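PDB 5JWC: NADH dehydrogenase, putative, which probably oxidises NADH through its bound FAD and passes the electrons to ubiquinone. Local coordinates for residues A[247-250]-A[251-255]; A[347-351]-A[352-356]; A[402-405]-A[406-409]; A[436-439]-A[440-444]. All coordinates share one frame; numbering follows the deposited sequence.

Overall arrangement
All four contacts are local and lie well away from the chain's centre, so they illustrate how one device, contact between side chains a few residues apart, changes with its place in the fold. Contacts 1, 3 and 4 are partly buried; contact 2 is a surface turn. Contact 1 takes up the later turns of helix 243-255 and rests on the backbone ladder, with a carbonyl over an imidazole. Contact 2 leads into helix 355-361 and contact 3 begins helix 403-416; these two touch, Thr355 OG1 probably hydrogen-bonded to His407 ND1, and in both polar side chains do more of the work. Contact 4 ends helix 424-440 with the most apolar chemistry, a methyl over a ring.

Contact 1. Residues A[247-250]-A[251-255]; sequences DFTK and ENFHN
The imidazole of His254 has the carbonyl oxygen of Lys250 over one face, toward the rim of the ring, with CG of His254 3.3 Å from Lys250 O. The same oxygen accepts the backbone N-H of His254 in a nearly straight bond (172°), and the ring, with CG beside the backbone N (chi1 -73°), lies over that same carbonyl. Alongside runs the Lys250 chain, pointing the same way, its CG 3.5 Å from His254 NE2. Lys250 then bends at chi3 (-52°) and carries NZ away to Asn235 O and Thr262 OG1. On the buried side, Thr249 CG2 lies over one face of the Phe253 ring, 4.4 Å from CE1, a loose approach. The Phe248 ring is met at its edge, where Glu251 OE1 comes within 4.3 Å of CD1. Asn252 is buried, its ND2 donating to Ile464 O and Gly465 O. Beneath these side chains runs the regular i to i+4 ladder, from Asp247 O with Glu251 N to Lys250 O with His254 N. Phe253 and Thr249 both pack on Val201 of helix 198-218, while Val260 of strand 259-262 receives Lys250, Phe253 and His254, as befits the helix of a beta-alpha-beta unit, here 227-232, 243-255 and 259-262.

Contact 2. Residues A[347-351]-A[352-356]; sequences QPKLL and HEHTN
His354, at the N-cap position of helix 355-361, reaches back to Leu350 and Lys349 across a tight turn, its ring tying the incoming loop to the helix start. Its CB lies 3.7 Å from Leu351 O, the oxygen that accepts the backbone N-H of His354. With CG anti to its carbonyl carbon (chi1 -61°), the ring swings toward the preceding loop. ND1 meets Leu350 O at 3.0 Å, and the acceptor lies in the ring plane, at its edge; since a carbonyl oxygen can only accept, ND1 is the donor and carries the proton. Farther round, CE1 meets Lys349 CG at 3.5 Å, and at the tip NE2 comes to 3.8 Å from Lys349 CD, the two side chains crossing at about a right angle. Leu350 O is gripped twice: Glu353 N also donates to it, from above the carbonyl plane and from the face opposite to that used by ND1. The leucine's own side chain packs on the other residues of the turn, CD1 lying 3.9 Å from His352 CE1 and against the carboxylate of Glu353. His352 in turn bonds through ND1 to Asp414 of helix 403-416, whose other carboxylate oxygen takes Leu351 N, fastening the turn to that helix. A water bridges the turn, accepting from Leu350 N at 2.9 Å and donating to Glu353 OE1 at 2.6 Å.

Contact 3. Residues A[402-405]-A[406-409]; sequences TPQQ and FHDY
Gln404 reaches forward along the helix to Asp408, four residues on, and bonds it at an awkward angle: NE2 donates to OD1 of Asp408 at 3.2 Å from above the carboxylate plane, 43° out of it, although the acceptor lies in the plane of the Gln404 amide. The bond is accordingly bent, with an N-H...O angle of 139°. The bend at chi2 (63°) of the glutamine makes it possible, since the chain first runs out from the helix and then turns along it. The same NE2 also lies 3.5 Å from His407 CD2, and the glutamine and histidine side chains lie side by side. His407 directs its ND1 to Thr355 OG1, while its ring meets that of His352 at roughly a right angle. The start of helix 403-416 is secured by a capping box, with Thr402 as N-cap: Gln405 N donates to Thr402 OG1 at 3.3 Å, and Thr402 N returns the bond to Gln405 OE1 at 2.9 Å. The same turn is closed by Phe406 N on Thr402 O at 2.8 Å. Away from these polar groups, within the helical insertion domain, the Phe406 ring packs against Ile358 and Ile359 of helix 355-361, and the hydroxyl of Tyr409 bonds to Asn396 O and Trp391 NE1.

Contact 4. Residues A[436-439]-A[440-444]; sequences NVFN and NFIHT
Ile442 sets its terminal methyl squarely on the Phe438 ring: CD1 lies 3.6 Å from the ring centroid and only 14° off the normal, a CH-pi contact over the middle of one face. The side chain reaches there because CG1 is anti to the carbonyl carbon (chi1 -64°) and CD1 continues extended, so that isoleucine and phenylalanine run side by side. Val437 completes the apolar centre, its CG1 3.9 Å from Ile442 CG1 and, more loosely, 4.2 Å from Phe441 CB. Just outside this cluster the helix ends. Val437 O takes two backbone donors, Phe441 N at 3.0 Å and Ile442 N at 2.9 Å; the second, from five residues on, is the straighter, at 168°, and holds the departing chain against the last turn. Phe441, the first residue to leave helical backbone angles, lays its ring beside the helix with Asn436 ND2 near the ring's plane at the edge, 3.6 Å from CE2. At the polar rim the other branch of that amide, Asn436 OD1, accepts from Asn440 ND2 at 2.9 Å; the donor stands above the acceptor's carbonyl plane, and the two amides are steeply inclined to one another. Farther on, Thr444 OG1 donates to Phe441 O. Asn439 bonds through ND2 to Asn46 O, at the end of helix 38-46, and through OD1 to Asp48 N just past it, while Phe438 meets Tyr131 and Tyr338 edge-to-face, so the end of helix 424-440 rests against strands 131-134 and 337-339.

Contact 1. Residues A[247-250]-A[251-255]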
loop_
_atom_site.group_PDB
_atom_site.type_symbol
_atom_site.label_atom_id
_atom_site.label_comp_id
_atom_site.label_asym_id
_atom_site.label_seq_id
_atom_site.Cartn_x
_atom_site.Cartn_y
_atom_site.Cartn_z
ATOM N N ASP A 247 17.229 -25.149 -19.742
ATOM C CA ASP A 247 18.092 -24.562 -20.776
ATOM C C ASP A 247 17.426 -23.346 -21.411
ATOM O O ASP A 247 18.078 -22.344 -21.686
ATOM C CB ASP A 247 18.435 -25.565 -21.883
ATOM C CG ASP A 247 19.155 -26.791 -21.378
ATOM O OD1 ASP A 247 19.854 -26.714 -20.349
ATOM O OD2 ASP A 247 19.030 -27.845 -22.043
ATOM N N PHE A 248 16.134 -23.461 -21.701
ATOM C CA PHE A 248 15.389 -22.351 -22.292
ATOM C C PHE A 248 15.357 -21.133 -21.358
ATOM O O PHE A 248 15.468 -19.987 -21.813
ATOM C CB PHE A 248 13.965 -22.779 -22.644
ATOM C CG PHE A 248 13.105 -21.665 -23.157
ATOM C CD1 PHE A 248 13.491 -20.926 -24.263
ATOM C CD2 PHE A 248 11.904 -21.359 -22.539
ATOM C CE1 PHE A 248 12.692 -19.897 -24.735
ATOM C CE2 PHE A 248 11.104 -20.345 -23.005
ATOM C CZ PHE A 248 11.496 -19.604 -24.099
ATOM N N THR A 249 15.237 -21.386 -20.058
ATOM C CA THR A 249 15.244 -20.315 -19.064
ATOM C C THR A 249 16.591 -19.581 -19.015
ATOM O O THR A 249 16.623 -18.343 -19.026
ATOM C CB THR A 249 14.886 -20.849 -17.651
ATOM O OG1 THR A 249 13.595 -21.476 -17.695
ATOM C CG2 THR A 249 14.850 -19.722 -16.648
ATOM N N LYS A 250 17.693 -20.336 -18.967
ATOM C CA LYS A 250 19.036 -19.746 -18.954
ATOM C C LYS A 250 19.278 -18.935 -20.224
ATOM O O LYS A 250 19.881 -17.860 -20.201
ATOM C CB LYS A 250 20.116 -20.838 -18.848
ATOM C CG LYS A 250 21.541 -20.307 -19.073
ATOM C CD LYS A 250 22.610 -21.286 -18.582
ATOM C CE LYS A 250 22.398 -21.735 -17.151
ATOM N NZ LYS A 250 23.454 -22.716 -16.744
ATOM N N GLU A 251 18.811 -19.475 -21.341
ATOM C CA GLU A 251 18.933 -18.808 -22.622
ATOM C C GLU A 251 18.104 -17.526 -22.681
ATOM O O GLU A 251 18.555 -16.509 -23.216
ATOM C CB GLU A 251 18.536 -19.780 -23.721
ATOM C CG GLU A 251 18.322 -19.200 -25.087
ATOM C CD GLU A 251 17.847 -20.277 -26.050
ATOM O OE1 GLU A 251 16.846 -20.053 -26.776
ATOM O OE2 GLU A 251 18.474 -21.368 -26.042
ATOM N N ASN A 252 16.892 -17.569 -22.136
ATOM C CA ASN A 252 16.064 -16.375 -22.110
ATOM C C ASN A 252 16.749 -15.301 -21.240
ATOM O O ASN A 252 16.788 -14.128 -21.607
ATOM C CB ASN A 252 14.658 -16.697 -21.598
ATOM C CG ASN A 252 13.630 -15.669 -22.032
ATOM O OD1 ASN A 252 13.632 -15.233 -23.184
ATOM N ND2 ASN A 252 12.758 -15.258 -21.104
ATOM N N PHE A 253 17.317 -15.715 -20.106
ATOM C CA PHE A 253 18.008 -14.782 -19.215
ATOM C C PHE A 253 19.248 -14.177 -19.903
ATOM O O PHE A 253 19.448 -12.967 -19.842
ATOM C CB PHE A 253 18.391 -15.462 -17.885
ATOM C CG PHE A 253 17.261 -15.495 -16.855
ATOM C CD1 PHE A 253 15.935 -15.296 -17.239
ATOM C CD2 PHE A 253 17.535 -15.694 -15.512
ATOM C CE1 PHE A 253 14.894 -15.305 -16.290
ATOM C CE2 PHE A 253 16.504 -15.707 -14.547
ATOM C CZ PHE A 253 15.184 -15.509 -14.945
ATOM N N HIS A 254 20.065 -15.007 -20.555
ATOM C CA HIS A 254 21.179 -14.495 -21.383
ATOM C C HIS A 254 20.717 -13.446 -22.373
ATOM O O HIS A 254 21.269 -12.347 -22.434
ATOM C CB HIS A 254 21.864 -15.629 -22.149
ATOM C CG HIS A 254 22.704 -16.512 -21.311
ATOM N ND1 HIS A 254 23.222 -16.102 -20.072
ATOM C CD2 HIS A 254 23.140 -17.777 -21.461
ATOM C CE1 HIS A 254 23.911 -17.067 -19.545
ATOM N NE2 HIS A 254 23.884 -18.125 -20.374
ATOM N N ASN A 255 19.686 -13.779 -23.142
ATOM C CA ASN A 255 19.144 -12.852 -24.124
ATOM C C ASN A 255 18.655 -11.553 -23.484
ATOM O O ASN A 255 18.627 -10.517 -24.144
ATOM C CB ASN A 255 18.010 -13.510 -24.920
ATOM C CG ASN A 255 18.485 -14.726 -25.746
ATOM O OD1 ASN A 255 19.678 -15.069 -25.762
ATOM N ND2 ASN A 255 17.540 -15.391 -26.415
#

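Contact 2. Residues A[347-351]-A[352-356]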
loop_
_atom_site.group_PDB
_atom_site.type_symbol
_atom_site.label_atom_id
_atom_site.label_comp_id
_atom_site.label_asym_id
_atom_site.label_seq_id
_atom_site.Cartn_x
_atom_site.Cartn_y
_atom_site.Cartn_z
ATOM N N GLN A 347 4.783 -39.741 7.954
ATOM C CA GLN A 347 5.428 -41.033 8.170
ATOM C C GLN A 347 4.330 -42.082 8.229
ATOM O O GLN A 347 3.690 -42.255 9.270
ATOM C CB GLN A 347 6.265 -41.036 9.453
ATOM C CG GLN A 347 6.736 -42.443 9.859
ATOM C CD GLN A 347 7.575 -43.121 8.764
ATOM O OE1 GLN A 347 8.721 -42.731 8.524
ATOM N NE2 GLN A 347 6.993 -44.118 8.080
ATOM N N PRO A 348 4.065 -42.754 7.100
ATOM C CA PRO A 348 2.882 -43.608 7.019
ATOM C C PRO A 348 3.059 -44.911 7.781
ATOM O O PRO A 348 4.185 -45.273 8.123
ATOM C CB PRO A 348 2.746 -43.887 5.526
ATOM C CG PRO A 348 4.149 -43.808 5.031
ATOM C CD PRO A 348 4.807 -42.719 5.828
ATOM N N LYS A 349 1.937 -45.575 8.041
ATOM C CA LYS A 349 1.926 -46.918 8.589
ATOM C C LYS A 349 2.799 -47.813 7.709
ATOM O O LYS A 349 2.666 -47.800 6.489
ATOM C CB LYS A 349 0.495 -47.451 8.655
ATOM C CG LYS A 349 0.386 -48.857 9.236
ATOM C CD LYS A 349 -1.011 -49.413 9.038
ATOM C CE LYS A 349 -2.018 -48.697 9.919
ATOM N NZ LYS A 349 -3.396 -49.206 9.691
ATOM N N LEU A 350 3.673 -48.595 8.338
ATOM C CA LEU A 350 4.670 -49.384 7.621
ATOM C C LEU A 350 4.095 -50.680 7.061
ATOM O O LEU A 350 3.544 -51.505 7.791
ATOM C CB LEU A 350 5.852 -49.684 8.541
ATOM C CG LEU A 350 6.625 -48.453 9.015
ATOM C CD1 LEU A 350 7.491 -48.762 10.233
ATOM C CD2 LEU A 350 7.490 -47.902 7.879
ATOM N N LEU A 351 4.244 -50.844 5.751
ATOM C CA LEU A 351 3.848 -52.057 5.048
ATOM C C LEU A 351 4.481 -53.275 5.711
ATOM O O LEU A 351 3.817 -54.285 5.958
ATOM C CB LEU A 351 4.294 -51.986 3.590
ATOM C CG LEU A 351 3.486 -51.089 2.660
ATOM C CD1 LEU A 351 4.185 -50.949 1.331
ATOM C CD2 LEU A 351 2.099 -51.648 2.467
ATOM N N HIS A 352 5.777 -53.174 5.990
ATOM C CA HIS A 352 6.508 -54.355 6.423
ATOM C C HIS A 352 6.136 -54.788 7.848
ATOM O O HIS A 352 6.420 -55.917 8.236
ATOM C CB HIS A 352 8.025 -54.158 6.271
ATOM C CG HIS A 352 8.675 -53.308 7.320
ATOM N ND1 HIS A 352 8.829 -51.945 7.184
ATOM C CD2 HIS A 352 9.315 -53.642 8.467
ATOM C CE1 HIS A 352 9.490 -51.468 8.233
ATOM N NE2 HIS A 352 9.792 -52.483 9.020
ATOM N N GLU A 353 5.469 -53.917 8.604
ATOM C CA GLU A 353 4.949 -54.311 9.911
ATOM C C GLU A 353 3.592 -54.969 9.791
ATOM O O GLU A 353 3.003 -55.341 10.801
ATOM C CB GLU A 353 4.850 -53.111 10.853
ATOM C CG GLU A 353 6.188 -52.556 11.270
ATOM C CD GLU A 353 6.057 -51.381 12.223
ATOM O OE1 GLU A 353 4.939 -50.815 12.335
ATOM O OE2 GLU A 353 7.073 -51.031 12.863
ATOM N N HIS A 354 3.106 -55.136 8.563
ATOM C CA HIS A 354 1.826 -55.803 8.333
ATOM C C HIS A 354 1.931 -56.838 7.212
ATOM O O HIS A 354 0.970 -57.094 6.487
ATOM C CB HIS A 354 0.732 -54.768 8.020
ATOM C CG HIS A 354 0.495 -53.797 9.135
ATOM N ND1 HIS A 354 1.332 -52.729 9.389
ATOM C CD2 HIS A 354 -0.459 -53.761 10.100
ATOM C CE1 HIS A 354 0.895 -52.068 10.446
ATOM N NE2 HIS A 354 -0.188 -52.672 10.896
ATOM N N THR A 355 3.112 -57.435 7.088
ATOM C CA THR A 355 3.406 -58.367 6.004
ATOM C C THR A 355 2.377 -59.500 5.891
ATOM O O THR A 355 1.774 -59.697 4.832
ATOM C CB THR A 355 4.815 -58.964 6.178
ATOM O OG1 THR A 355 5.756 -57.911 6.456
ATOM C CG2 THR A 355 5.247 -59.712 4.916
ATOM N N ASN A 356 2.146 -60.220 6.986
ATOM C CA ASN A 356 1.208 -61.342 6.958
ATOM C C ASN A 356 -0.203 -60.952 6.576
ATOM O O ASN A 356 -0.876 -61.677 5.834
ATOM C CB ASN A 356 1.193 -62.055 8.302
ATOM C CG ASN A 356 2.547 -62.628 8.654
ATOM O OD1 ASN A 356 3.251 -63.156 7.789
ATOM N ND2 ASN A 356 2.922 -62.527 9.925
HETATM O O HOH W 1 3.660 -48.897 11.211
#

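Contact 3. Residues A[402-405]-A[406-409]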
loop_
_atom_site.group_PDB
_atom_site.type_symbol
_atom_site.label_atom_id
_atom_site.label_comp_id
_atom_site.label_asym_id
_atom_site.label_seq_id
_atom_site.Cartn_x
_atom_site.Cartn_y
_atom_site.Cartn_z
ATOM N N THR A 402 9.439 -65.559 -1.513
ATOM C CA THR A 402 9.131 -66.175 -0.229
ATOM C C THR A 402 8.559 -65.088 0.682
ATOM O O THR A 402 8.727 -63.902 0.397
ATOM C CB THR A 402 10.360 -66.801 0.432
ATOM O OG1 THR A 402 11.267 -65.764 0.807
ATOM C CG2 THR A 402 11.048 -67.776 -0.519
ATOM N N PRO A 403 7.849 -65.484 1.754
ATOM C CA PRO A 403 7.352 -64.475 2.694
ATOM C C PRO A 403 8.423 -63.498 3.193
ATOM O O PRO A 403 8.157 -62.291 3.202
ATOM C CB PRO A 403 6.799 -65.328 3.841
ATOM C CG PRO A 403 6.243 -66.526 3.140
ATOM C CD PRO A 403 7.218 -66.800 1.982
ATOM N N GLN A 404 9.601 -63.986 3.572
ATOM C CA GLN A 404 10.677 -63.099 4.013
ATOM C C GLN A 404 11.118 -62.113 2.909
ATOM O O GLN A 404 11.414 -60.945 3.179
ATOM C CB GLN A 404 11.882 -63.916 4.478
ATOM C CG GLN A 404 13.040 -63.072 4.969
ATOM C CD GLN A 404 12.685 -62.260 6.202
ATOM O OE1 GLN A 404 12.194 -62.805 7.194
ATOM N NE2 GLN A 404 12.920 -60.945 6.142
ATOM N N GLN A 405 11.163 -62.597 1.672
ATOM C CA GLN A 405 11.550 -61.767 0.539
ATOM C C GLN A 405 10.483 -60.704 0.296
ATOM O O GLN A 405 10.792 -59.568 -0.054
ATOM C CB GLN A 405 11.750 -62.620 -0.718
ATOM C CG GLN A 405 12.972 -63.538 -0.658
ATOM C CD GLN A 405 13.035 -64.504 -1.829
ATOM O OE1 GLN A 405 12.053 -64.695 -2.565
ATOM N NE2 GLN A 405 14.196 -65.105 -2.020
ATOM N N PHE A 406 9.226 -61.099 0.476
ATOM C CA PHE A 406 8.103 -60.187 0.324
ATOM C C PHE A 406 8.179 -59.089 1.379
ATOM O O PHE A 406 7.999 -57.908 1.083
ATOM C CB PHE A 406 6.779 -60.940 0.425
ATOM C CG PHE A 406 5.594 -60.114 0.042
ATOM C CD1 PHE A 406 5.451 -59.654 -1.257
ATOM C CD2 PHE A 406 4.632 -59.778 0.980
ATOM C CE1 PHE A 406 4.367 -58.883 -1.620
ATOM C CE2 PHE A 406 3.542 -59.009 0.621
ATOM C CZ PHE A 406 3.406 -58.561 -0.677
ATOM N N HIS A 407 8.466 -59.504 2.608
ATOM C CA HIS A 407 8.705 -58.594 3.712
ATOM C C HIS A 407 9.771 -57.561 3.327
ATOM O O HIS A 407 9.583 -56.355 3.506
ATOM C CB HIS A 407 9.123 -59.389 4.949
ATOM C CG HIS A 407 9.629 -58.548 6.078
ATOM N ND1 HIS A 407 8.806 -58.076 7.080
ATOM C CD2 HIS A 407 10.869 -58.080 6.357
ATOM C CE1 HIS A 407 9.520 -57.372 7.938
ATOM N NE2 HIS A 407 10.776 -57.355 7.523
ATOM N N ASP A 408 10.889 -58.037 2.786
ATOM C CA ASP A 408 11.971 -57.139 2.388
ATOM C C ASP A 408 11.549 -56.186 1.266
ATOM O O ASP A 408 11.978 -55.037 1.229
ATOM C CB ASP A 408 13.199 -57.937 1.949
ATOM C CG ASP A 408 13.855 -58.678 3.099
ATOM O OD1 ASP A 408 13.544 -58.380 4.274
ATOM O OD2 ASP A 408 14.706 -59.543 2.819
ATOM N N TYR A 409 10.722 -56.678 0.355
ATOM C CA TYR A 409 10.200 -55.881 -0.742
ATOM C C TYR A 409 9.298 -54.768 -0.207
ATOM O O TYR A 409 9.423 -53.617 -0.613
ATOM C CB TYR A 409 9.423 -56.752 -1.721
ATOM C CG TYR A 409 8.974 -56.031 -2.981
ATOM C CD1 TYR A 409 9.905 -55.484 -3.862
ATOM C CD2 TYR A 409 7.627 -55.935 -3.312
ATOM C CE1 TYR A 409 9.501 -54.846 -5.036
ATOM C CE2 TYR A 409 7.212 -55.296 -4.478
ATOM C CZ TYR A 409 8.152 -54.750 -5.336
ATOM O OH TYR A 409 7.737 -54.109 -6.498
#

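Contact 4. Residues A[436-439]-A[440-444]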
loop_
_atom_site.group_PDB
_atom_site.type_symbol
_atom_site.label_atom_id
_atom_site.label_comp_id
_atom_site.label_asym_id
_atom_site.label_seq_id
_atom_site.Cartn_x
_atom_site.Cartn_y
_atom_site.Cartn_z
ATOM N N ASN A 436 -12.778 -32.381 4.767
ATOM C CA ASN A 436 -13.754 -33.388 4.354
ATOM C C ASN A 436 -13.820 -34.573 5.325
ATOM O O ASN A 436 -14.899 -35.152 5.530
ATOM C CB ASN A 436 -13.455 -33.909 2.954
ATOM C CG ASN A 436 -14.513 -34.885 2.455
ATOM O OD1 ASN A 436 -15.631 -34.486 2.130
ATOM N ND2 ASN A 436 -14.163 -36.165 2.386
ATOM N N VAL A 437 -12.682 -34.949 5.909
ATOM C CA VAL A 437 -12.697 -36.023 6.903
ATOM C C VAL A 437 -13.510 -35.607 8.135
ATOM O O VAL A 437 -14.301 -36.405 8.671
ATOM C CB VAL A 437 -11.280 -36.439 7.340
ATOM C CG1 VAL A 437 -11.346 -37.317 8.582
ATOM C CG2 VAL A 437 -10.599 -37.228 6.227
ATOM N N PHE A 438 -13.333 -34.361 8.569
ATOM C CA PHE A 438 -14.120 -33.839 9.687
ATOM C C PHE A 438 -15.602 -33.703 9.346
ATOM O O PHE A 438 -16.460 -34.054 10.167
ATOM C CB PHE A 438 -13.569 -32.499 10.163
ATOM C CG PHE A 438 -12.431 -32.622 11.126
ATOM C CD1 PHE A 438 -12.668 -32.707 12.489
ATOM C CD2 PHE A 438 -11.126 -32.673 10.676
ATOM C CE1 PHE A 438 -11.623 -32.819 13.382
ATOM C CE2 PHE A 438 -10.070 -32.794 11.560
ATOM C CZ PHE A 438 -10.314 -32.863 12.918
ATOM N N ASN A 439 -15.909 -33.251 8.135
ATOM C CA ASN A 439 -17.302 -33.079 7.736
ATOM C C ASN A 439 -18.077 -34.387 7.567
ATOM O O ASN A 439 -19.266 -34.444 7.885
ATOM C CB ASN A 439 -17.420 -32.299 6.420
ATOM C CG ASN A 439 -16.969 -30.832 6.546
ATOM O OD1 ASN A 439 -16.850 -30.301 7.645
ATOM N ND2 ASN A 439 -16.734 -30.179 5.402
ATOM N N ASN A 440 -17.422 -35.416 7.038
ATOM C CA ASN A 440 -18.148 -36.581 6.528
ATOM C C ASN A 440 -17.717 -37.950 7.048
ATOM O O ASN A 440 -18.254 -38.973 6.632
ATOM C CB ASN A 440 -18.056 -36.584 5.007
ATOM C CG ASN A 440 -18.812 -35.437 4.384
ATOM O OD1 ASN A 440 -19.948 -35.136 4.771
ATOM N ND2 ASN A 440 -18.189 -34.779 3.420
ATOM N N PHE A 441 -16.749 -37.978 7.951
ATOM C CA PHE A 441 -16.254 -39.232 8.475
ATOM C C PHE A 441 -16.248 -39.216 9.998
ATOM O O PHE A 441 -16.826 -40.102 10.630
ATOM C CB PHE A 441 -14.845 -39.534 7.936
ATOM C CG PHE A 441 -14.811 -39.915 6.465
ATOM C CD1 PHE A 441 -14.706 -41.240 6.080
ATOM C CD2 PHE A 441 -14.880 -38.948 5.472
ATOM C CE1 PHE A 441 -14.669 -41.597 4.739
ATOM C CE2 PHE A 441 -14.847 -39.301 4.122
ATOM C CZ PHE A 441 -14.740 -40.628 3.759
ATOM N N ILE A 442 -15.617 -38.206 10.595
ATOM C CA ILE A 442 -15.563 -38.118 12.053
ATOM C C ILE A 442 -16.970 -37.953 12.682
ATOM O O ILE A 442 -17.766 -37.120 12.247
ATOM C CB ILE A 442 -14.635 -36.975 12.494
ATOM C CG1 ILE A 442 -13.197 -37.274 12.039
ATOM C CG2 ILE A 442 -14.654 -36.822 13.995
ATOM C CD1 ILE A 442 -12.207 -36.214 12.405
ATOM N N HIS A 443 -17.250 -38.777 13.697
ATOM C CA HIS A 443 -18.560 -38.876 14.368
ATOM C C HIS A 443 -19.717 -39.161 13.409
ATOM O O HIS A 443 -20.769 -38.513 13.461
ATOM C CB HIS A 443 -18.837 -37.610 15.183
ATOM C CG HIS A 443 -18.020 -37.516 16.427
ATOM N ND1 HIS A 443 -17.960 -38.549 17.352
ATOM C CD2 HIS A 443 -17.193 -36.556 16.895
ATOM C CE1 HIS A 443 -17.146 -38.206 18.339
ATOM N NE2 HIS A 443 -16.670 -36.998 18.080
ATOM N N THR A 444 -19.489 -40.123 12.522
ATOM C CA THR A 444 -20.498 -40.649 11.606
ATOM C C THR A 444 -20.204 -42.140 11.443
ATOM O O THR A 444 -19.182 -42.628 11.942
ATOM C CB THR A 444 -20.486 -39.958 10.217
ATOM O OG1 THR A 444 -19.447 -40.521 9.407
ATOM C CG2 THR A 444 -20.288 -38.444 10.334
#